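Long-range contacts in tailspike protein (Acinetobacter phage vB_ApiP_P1, PDB 6E1R), which probably recognises and hydrolyses capsular polysaccharide on the surface of its Acinetobacter host, working as a trimeric tailspike of the phage: residues K15-S20 with V34-G39; G47-K52 with W70-S75. One frame throughout, in Å; residues are numbered along the deposited sequence.

Contact 1: K15-S20 with V34-G39; sequences KGVVNS and VVLMTG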
ATOM      1  N   LYS A  15     -18.224  31.846 -48.187  1.00 72.66           N
ATOM      2  CA  LYS A  15     -18.868  31.359 -49.402  1.00 75.98           C
ATOM      3  C   LYS A  15     -20.326  30.997 -49.147  1.00 78.55           C
ATOM      4  O   LYS A  15     -21.214  31.369 -49.922  1.00 87.00           O
ATOM      5  CB  LYS A  15     -18.101  30.162 -49.965  1.00 73.04           C
ATOM      6  CG  LYS A  15     -18.749  29.555 -51.197  1.00 74.98           C
ATOM      7  CD  LYS A  15     -17.875  28.486 -51.824  1.00 75.12           C
ATOM      8  CE  LYS A  15     -18.553  27.883 -53.039  1.00 74.61           C
ATOM      9  NZ  LYS A  15     -18.740  28.881 -54.126  1.00 74.10           N
ATOM     10  N   GLY A  16     -20.592  30.280 -48.063  1.00 71.22           N
ATOM     11  CA  GLY A  16     -21.946  29.881 -47.752  1.00 71.72           C
ATOM     12  C   GLY A  16     -21.953  28.872 -46.622  1.00 80.70           C
ATOM     13  O   GLY A  16     -20.949  28.675 -45.932  1.00 65.95           O
ATOM     14  N   VAL A  17     -23.116  28.255 -46.432  1.00 79.83           N
ATOM     15  CA  VAL A  17     -23.315  27.254 -45.394  1.00 65.97           C
ATOM     16  C   VAL A  17     -23.949  26.017 -46.018  1.00 74.66           C
ATOM     17  O   VAL A  17     -24.861  26.121 -46.845  1.00 81.76           O
ATOM     18  CB  VAL A  17     -24.181  27.791 -44.235  1.00 67.33           C
ATOM     19  CG1 VAL A  17     -23.453  28.906 -43.501  1.00 67.77           C
ATOM     20  CG2 VAL A  17     -25.514  28.290 -44.749  1.00 81.33           C
ATOM     21  N   VAL A  18     -23.443  24.845 -45.637  1.00 72.03           N
ATOM     22  CA  VAL A  18     -23.993  23.567 -46.066  1.00 71.05           C
ATOM     23  C   VAL A  18     -24.381  22.782 -44.819  1.00 71.90           C
ATOM     24  O   VAL A  18     -23.871  23.019 -43.722  1.00 73.69           O
ATOM     25  CB  VAL A  18     -23.013  22.764 -46.948  1.00 67.90           C
ATOM     26  CG1 VAL A  18     -22.579  23.594 -48.144  1.00 64.35           C
ATOM     27  CG2 VAL A  18     -21.805  22.330 -46.142  1.00 68.01           C
ATOM     28  N   ASN A  19     -25.308  21.840 -44.995  1.00 68.89           N
ATOM     29  CA  ASN A  19     -25.890  21.125 -43.867  1.00 69.29           C
ATOM     30  C   ASN A  19     -25.501  19.654 -43.804  1.00 69.54           C
ATOM     31  O   ASN A  19     -25.911  18.964 -42.864  1.00 69.69           O
ATOM     32  CB  ASN A  19     -27.419  21.258 -43.887  1.00 69.93           C
ATOM     33  CG  ASN A  19     -28.047  20.613 -45.105  1.00 74.72           C
ATOM     34  OD1 ASN A  19     -27.358  20.241 -46.052  1.00 76.24           O
ATOM     35  ND2 ASN A  19     -29.369  20.477 -45.084  1.00 77.69           N
ATOM     36  N   SER A  20     -24.729  19.149 -44.765  1.00 65.62           N
ATOM     37  CA  SER A  20     -24.377  17.735 -44.772  1.00 60.67           C
ATOM     38  C   SER A  20     -23.105  17.541 -45.586  1.00 58.90           C
ATOM     39  O   SER A  20     -22.668  18.430 -46.320  1.00 57.20           O
ATOM     40  CB  SER A  20     -25.513  16.874 -45.334  1.00 59.30           C
ATOM     41  OG  SER A  20     -25.764  17.186 -46.693  1.00 62.64           O
ATOM     42  N   VAL A  34     -13.920  29.568 -47.936  1.00 64.43           N
ATOM     43  CA  VAL A  34     -14.260  28.899 -46.689  1.00 61.93           C
ATOM     44  C   VAL A  34     -15.772  28.737 -46.628  1.00 62.20           C
ATOM     45  O   VAL A  34     -16.520  29.649 -46.997  1.00 64.88           O
ATOM     46  CB  VAL A  34     -13.718  29.678 -45.469  1.00 62.28           C
ATOM     47  CG1 VAL A  34     -14.729  29.719 -44.335  1.00 61.76           C
ATOM     48  CG2 VAL A  34     -12.407  29.069 -45.003  1.00 67.09           C
ATOM     49  N   VAL A  35     -16.217  27.568 -46.169  1.00 60.04           N
ATOM     50  CA  VAL A  35     -17.632  27.249 -46.049  1.00 60.09           C
ATOM     51  C   VAL A  35     -17.891  26.726 -44.641  1.00 66.26           C
ATOM     52  O   VAL A  35     -16.989  26.240 -43.957  1.00 74.24           O
ATOM     53  CB  VAL A  35     -18.073  26.217 -47.115  1.00 59.66           C
ATOM     54  CG1 VAL A  35     -17.501  24.841 -46.798  1.00 58.53           C
ATOM     55  CG2 VAL A  35     -19.589  26.165 -47.253  1.00 61.10           C
ATOM     56  N   LEU A  36     -19.143  26.846 -44.208  1.00 65.31           N
ATOM     57  CA  LEU A  36     -19.583  26.379 -42.900  1.00 63.78           C
ATOM     58  C   LEU A  36     -20.480  25.163 -43.079  1.00 66.76           C
ATOM     59  O   LEU A  36     -21.522  25.247 -43.737  1.00 67.88           O
ATOM     60  CB  LEU A  36     -20.321  27.481 -42.139  1.00 62.02           C
ATOM     61  CG  LEU A  36     -21.113  27.057 -40.896  1.00 60.01           C
ATOM     62  CD1 LEU A  36     -20.225  26.393 -39.857  1.00 57.01           C
ATOM     63  CD2 LEU A  36     -21.834  28.251 -40.288  1.00 62.14           C
HETATM   64  N   MSE A  37     -20.074  24.038 -42.500  1.00 63.43           N
HETATM   65  CA  MSE A  37     -20.901  22.842 -42.523  1.00 67.97           C
HETATM   66  C   MSE A  37     -21.519  22.608 -41.151  1.00 72.71           C
HETATM   67  O   MSE A  37     -20.812  22.535 -40.147  1.00 74.99           O
HETATM   68  CB  MSE A  37     -20.093  21.619 -42.958  1.00 62.46           C
HETATM   69  CG  MSE A  37     -20.949  20.392 -43.232  1.00 66.20           C
HETATM   70 SE   MSE A  37     -19.947  18.877 -43.936  1.00 74.29          SE
HETATM   71  CE  MSE A  37     -19.023  18.342 -42.305  1.00 69.79           C
ATOM     72  N   THR A  38     -22.844  22.504 -41.113  1.00 78.27           N
ATOM     73  CA  THR A  38     -23.583  22.276 -39.872  1.00 80.06           C
ATOM     74  C   THR A  38     -23.984  20.805 -39.840  1.00 79.12           C
ATOM     75  O   THR A  38     -25.072  20.429 -40.277  1.00 89.61           O
ATOM     76  CB  THR A  38     -24.794  23.194 -39.775  1.00 79.58           C
ATOM     77  OG1 THR A  38     -25.690  22.921 -40.860  1.00 80.44           O
ATOM     78  CG2 THR A  38     -24.362  24.651 -39.835  1.00 80.06           C
ATOM     79  N   GLY A  39     -23.091  19.970 -39.319  1.00 64.80           N
ATOM     80  CA  GLY A  39     -23.355  18.549 -39.221  1.00 67.36           C
ATOM     81  C   GLY A  39     -22.897  17.740 -40.417  1.00 62.41           C
ATOM     82  O   GLY A  39     -22.985  18.192 -41.562  1.00 53.78           O
TER

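Contact 2: G47-K52 with W70-S75; sequences GGDHFK and WVKQFS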
ATOM      1  N   GLY A  47     -20.409  16.710 -36.041  1.00 56.62           N
ATOM      2  CA  GLY A  47     -19.498  16.534 -37.148  1.00 54.77           C
ATOM      3  C   GLY A  47     -19.324  17.760 -38.012  1.00 55.32           C
ATOM      4  O   GLY A  47     -18.557  17.711 -38.983  1.00 52.95           O
ATOM      5  N   GLY A  48     -20.004  18.857 -37.689  1.00 53.41           N
ATOM      6  CA  GLY A  48     -19.873  20.062 -38.480  1.00 61.11           C
ATOM      7  C   GLY A  48     -18.552  20.761 -38.227  1.00 61.69           C
ATOM      8  O   GLY A  48     -17.955  20.652 -37.155  1.00 63.49           O
ATOM      9  N   ASP A  49     -18.099  21.504 -39.233  1.00 70.57           N
ATOM     10  CA  ASP A  49     -16.804  22.167 -39.171  1.00 68.99           C
ATOM     11  C   ASP A  49     -16.695  23.112 -40.359  1.00 71.01           C
ATOM     12  O   ASP A  49     -17.497  23.061 -41.294  1.00 72.28           O
ATOM     13  CB  ASP A  49     -15.660  21.150 -39.173  1.00 63.26           C
ATOM     14  CG  ASP A  49     -14.386  21.702 -38.578  1.00 61.40           C
ATOM     15  OD1 ASP A  49     -14.325  22.919 -38.311  1.00 61.40           O
ATOM     16  OD2 ASP A  49     -13.447  20.910 -38.369  1.00 61.67           O
ATOM     17  N   HIS A  50     -15.690  23.980 -40.304  1.00 69.64           N
ATOM     18  CA  HIS A  50     -15.366  24.852 -41.422  1.00 67.03           C
ATOM     19  C   HIS A  50     -14.440  24.128 -42.389  1.00 66.11           C
ATOM     20  O   HIS A  50     -13.633  23.283 -41.991  1.00 70.48           O
ATOM     21  CB  HIS A  50     -14.704  26.144 -40.936  1.00 68.21           C
ATOM     22  CG  HIS A  50     -15.624  27.043 -40.171  1.00 74.45           C
ATOM     23  ND1 HIS A  50     -15.194  28.195 -39.549  1.00 78.43           N
ATOM     24  CD2 HIS A  50     -16.951  26.957 -39.927  1.00 77.13           C
ATOM     25  CE1 HIS A  50     -16.219  28.781 -38.958  1.00 80.26           C
ATOM     26  NE2 HIS A  50     -17.297  28.050 -39.171  1.00 78.97           N
ATOM     27  N   PHE A  51     -14.570  24.458 -43.670  1.00 63.50           N
ATOM     28  CA  PHE A  51     -13.770  23.831 -44.710  1.00 59.88           C
ATOM     29  C   PHE A  51     -13.198  24.895 -45.630  1.00 59.96           C
ATOM     30  O   PHE A  51     -13.900  25.827 -46.032  1.00 63.58           O
ATOM     31  CB  PHE A  51     -14.590  22.822 -45.524  1.00 55.86           C
ATOM     32  CG  PHE A  51     -14.889  21.548 -44.787  1.00 52.56           C
ATOM     33  CD1 PHE A  51     -15.948  21.480 -43.896  1.00 53.09           C
ATOM     34  CD2 PHE A  51     -14.106  20.421 -44.975  1.00 53.56           C
ATOM     35  CE1 PHE A  51     -16.224  20.310 -43.213  1.00 55.08           C
ATOM     36  CE2 PHE A  51     -14.377  19.245 -44.294  1.00 54.52           C
ATOM     37  CZ  PHE A  51     -15.438  19.191 -43.412  1.00 48.74           C
ATOM     38  N   LYS A  52     -11.920  24.747 -45.962  1.00 59.19           N
ATOM     39  CA  LYS A  52     -11.238  25.612 -46.909  1.00 59.91           C
ATOM     40  C   LYS A  52     -10.920  24.807 -48.159  1.00 59.98           C
ATOM     41  O   LYS A  52     -10.524  23.642 -48.069  1.00 58.89           O
ATOM     42  CB  LYS A  52      -9.952  26.187 -46.309  1.00 56.87           C
ATOM     43  CG  LYS A  52      -9.222  27.168 -47.212  1.00 62.55           C
ATOM     44  CD  LYS A  52      -7.984  27.729 -46.534  1.00 65.22           C
ATOM     45  CE  LYS A  52      -8.351  28.636 -45.370  1.00 74.70           C
ATOM     46  NZ  LYS A  52      -7.141  29.168 -44.680  1.00 83.42           N
ATOM     47  N   TRP A  70     -12.243  20.192 -50.220  1.00 55.94           N
ATOM     48  CA  TRP A  70     -12.557  20.927 -49.001  1.00 52.95           C
ATOM     49  C   TRP A  70     -11.818  20.281 -47.836  1.00 51.59           C
ATOM     50  O   TRP A  70     -12.115  19.143 -47.458  1.00 50.73           O
ATOM     51  CB  TRP A  70     -14.064  20.955 -48.768  1.00 58.86           C
ATOM     52  CG  TRP A  70     -14.784  21.666 -49.865  1.00 59.02           C
ATOM     53  CD1 TRP A  70     -15.447  21.103 -50.916  1.00 57.62           C
ATOM     54  CD2 TRP A  70     -14.884  23.083 -50.039  1.00 60.28           C
ATOM     55  NE1 TRP A  70     -15.967  22.084 -51.725  1.00 60.71           N
ATOM     56  CE2 TRP A  70     -15.635  23.308 -51.208  1.00 62.76           C
ATOM     57  CE3 TRP A  70     -14.418  24.183 -49.313  1.00 61.07           C
ATOM     58  CZ2 TRP A  70     -15.925  24.588 -51.670  1.00 69.78           C
ATOM     59  CZ3 TRP A  70     -14.713  25.452 -49.771  1.00 66.45           C
ATOM     60  CH2 TRP A  70     -15.459  25.644 -50.938  1.00 73.07           C
ATOM     61  N   VAL A  71     -10.864  21.008 -47.264  1.00 52.97           N
ATOM     62  CA  VAL A  71     -10.046  20.494 -46.172  1.00 57.70           C
ATOM     63  C   VAL A  71     -10.665  20.906 -44.845  1.00 56.53           C
ATOM     64  O   VAL A  71     -11.049  22.068 -44.656  1.00 54.26           O
ATOM     65  CB  VAL A  71      -8.592  20.985 -46.282  1.00 61.13           C
ATOM     66  CG1 VAL A  71      -7.633  19.840 -46.009  1.00 66.58           C
ATOM     67  CG2 VAL A  71      -8.321  21.554 -47.663  1.00 60.67           C
ATOM     68  N   LYS A  72     -10.767  19.946 -43.928  1.00 55.65           N
ATOM     69  CA  LYS A  72     -11.304  20.209 -42.600  1.00 50.71           C
ATOM     70  C   LYS A  72     -10.409  21.191 -41.855  1.00 49.16           C
ATOM     71  O   LYS A  72      -9.186  21.033 -41.822  1.00 49.61           O
ATOM     72  CB  LYS A  72     -11.422  18.895 -41.826  1.00 49.83           C
ATOM     73  CG  LYS A  72     -12.235  18.973 -40.550  1.00 53.75           C
ATOM     74  CD  LYS A  72     -12.272  17.621 -39.855  1.00 56.43           C
ATOM     75  CE  LYS A  72     -13.197  17.637 -38.649  1.00 57.61           C
ATOM     76  NZ  LYS A  72     -14.584  18.026 -39.022  1.00 58.72           N
ATOM     77  N   GLN A  73     -11.022  22.218 -41.268  1.00 49.44           N
ATOM     78  CA  GLN A  73     -10.277  23.278 -40.601  1.00 57.37           C
ATOM     79  C   GLN A  73     -10.118  23.061 -39.100  1.00 57.02           C
ATOM     80  O   GLN A  73      -9.340  23.788 -38.472  1.00 60.16           O
ATOM     81  CB  GLN A  73     -10.951  24.633 -40.847  1.00 58.32           C
ATOM     82  CG  GLN A  73     -10.946  25.069 -42.304  1.00 52.61           C
ATOM     83  CD  GLN A  73      -9.545  25.235 -42.860  1.00 55.24           C
ATOM     84  OE1 GLN A  73      -8.861  26.217 -42.569  1.00 57.79           O
ATOM     85  NE2 GLN A  73      -9.110  24.273 -43.666  1.00 53.01           N
ATOM     86  N   PHE A  74     -10.828  22.095 -38.517  1.00 52.82           N
ATOM     87  CA  PHE A  74     -10.751  21.789 -37.088  1.00 49.40           C
ATOM     88  C   PHE A  74     -10.987  23.042 -36.245  1.00 52.23           C
ATOM     89  O   PHE A  74     -10.148  23.461 -35.445  1.00 50.09           O
ATOM     90  CB  PHE A  74      -9.413  21.131 -36.738  1.00 48.96           C
ATOM     91  CG  PHE A  74      -9.286  19.713 -37.220  1.00 60.83           C
ATOM     92  CD1 PHE A  74      -9.765  18.662 -36.455  1.00 48.28           C
ATOM     93  CD2 PHE A  74      -8.679  19.429 -38.432  1.00 61.73           C
ATOM     94  CE1 PHE A  74      -9.648  17.355 -36.892  1.00 48.40           C
ATOM     95  CE2 PHE A  74      -8.558  18.123 -38.875  1.00 62.16           C
ATOM     96  CZ  PHE A  74      -9.043  17.085 -38.103  1.00 48.68           C
ATOM     97  N   SER A  75     -12.164  23.642 -36.446  1.00 58.45           N
ATOM     98  CA  SER A  75     -12.523  24.837 -35.690  1.00 57.88           C
ATOM     99  C   SER A  75     -12.639  24.539 -34.201  1.00 59.03           C
ATOM    100  O   SER A  75     -12.282  25.376 -33.363  1.00 61.30           O
ATOM    101  CB  SER A  75     -13.828  25.424 -36.227  1.00 57.12           C
ATOM    102  OG  SER A  75     -13.671  25.863 -37.565  1.00 58.79           O
TER

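Contact 1: K15-S20 with V34-G39
Val18 and Leu36 join backbones in the middle of a beta-alpha-beta unit, in which strand 16-18 passes through helix 21-25 to reach its parallel neighbour, strand 34-37. The pairing follows the usual parallel pattern. Leu36 straddles Val17, giving its N-H to Gly16 O (3.1 Å from Leu36 N) and accepting Val18 N on its own O at 2.7 Å. Val18 straddles Met37 in turn, and its O takes the N-H of Thr38. The strand directions differ by 36°.

The dense part lies where Val18 faces the helix side of the sheet. With CG1 opposite the carbonyl carbon (chi1 -56°), its two methyls fork: CG1 turns back to Val35 CG2, 4.0 Å away, the two side chains meeting nearly at right angles, while CG2 rests on Met37 CG at 3.6 Å. Leu24 of the helix and Phe51 of the next strand help to close this layer. On the reverse face Val17 and Leu36 lie alongside one another, CG1 of the valine 3.7 Å from CD2 of the leucine, and Met12 and His50 of the second subunit pack against them.

The looser, partly exposed places are Lys15 and Asn19. Lys15 is held through its backbone, N to Val34 O at 3.0 Å, whereas its side chain, extended as far as CE, leads away from strand 34-37. Asn19 brings little more than CB toward Thr38. The Thr38 hydroxyl adds a weak bond to Val18 O, but its main partner is Lys52 of the second subunit. Beyond the strands Ser20, at the N-cap of helix 21-25, makes a weak bond to Glu23 N, and an extended selenomethionine chain (chi2 175°) carries Met37 SE to 3.6 Å from Ser20 O.

Contact 2: G47-K52 with W70-S75
Asp49 OD1 is gripped by three donors, two of them from Ser75. The serine N reaches it at 2.9 Å on the syn side of the carboxylate, and the serine OG at 3.1 Å nearly in line with the C-O bond; the N-H of His50 comes from above the carboxylate plane. The other oxygen, OD2, forms a salt bridge with Lys72 NZ at 3.2 Å and takes a weak bond from Phe74 N. Lys72 is extended as far as CE and then bends (chi4 58°), which carries its ammonium back to the aspartate, while its CD lies over the rim of one face of the Phe74 ring. Arg109 makes a cation-pi contact with that same ring.

Away from this polar end the two segments become an antiparallel pair. Lys52 and Val71 exchange both backbone bonds, Lys52 N to Val71 O at 3.1 Å and Val71 N to Lys52 O at 2.8 Å, and Phe51 faces Lys72 in the adjoining non-hydrogen-bonded pair. Gln73 N extends the pairing to His50 O. Folded at chi2 (-61°), the Gln73 side chain returns its NE2 to Val71 O, well above the carbonyl plane, and lays the amide against Lys52 CB. Phe51 and Trp70 meet through their CB atoms, 3.8 Å apart, and the edge of the Phe51 ring faces Trp70 O.

The chemistry implies that the buried Asp49 carboxylate fastens the turn after strand 70-72 to the backbone around Asp49 and His50, and that the nearby ammonium probably favours its anionic form.

In the fold
Contacts 1 and 2 are successive parts of one mixed sheet near the N-terminal end of the modelled chain, far from its centre. Strand 34-37 of contact 1 lies antiparallel to strand 49-53 of contact 2, with Val35 N probably bonded to Phe51 O and Met37 N to Asp49 O. Both contacts are largely buried. Contact 1, at the strand outermost within this chain, relies on parallel backbone bonds and aliphatic packing; contact 2, farther into the sheet, adds a buried carboxylate cluster and aromatic side chains. Each also meets a neighbouring subunit, and contact 1 of one chain touches contact 2 of another across that interface of the trimer.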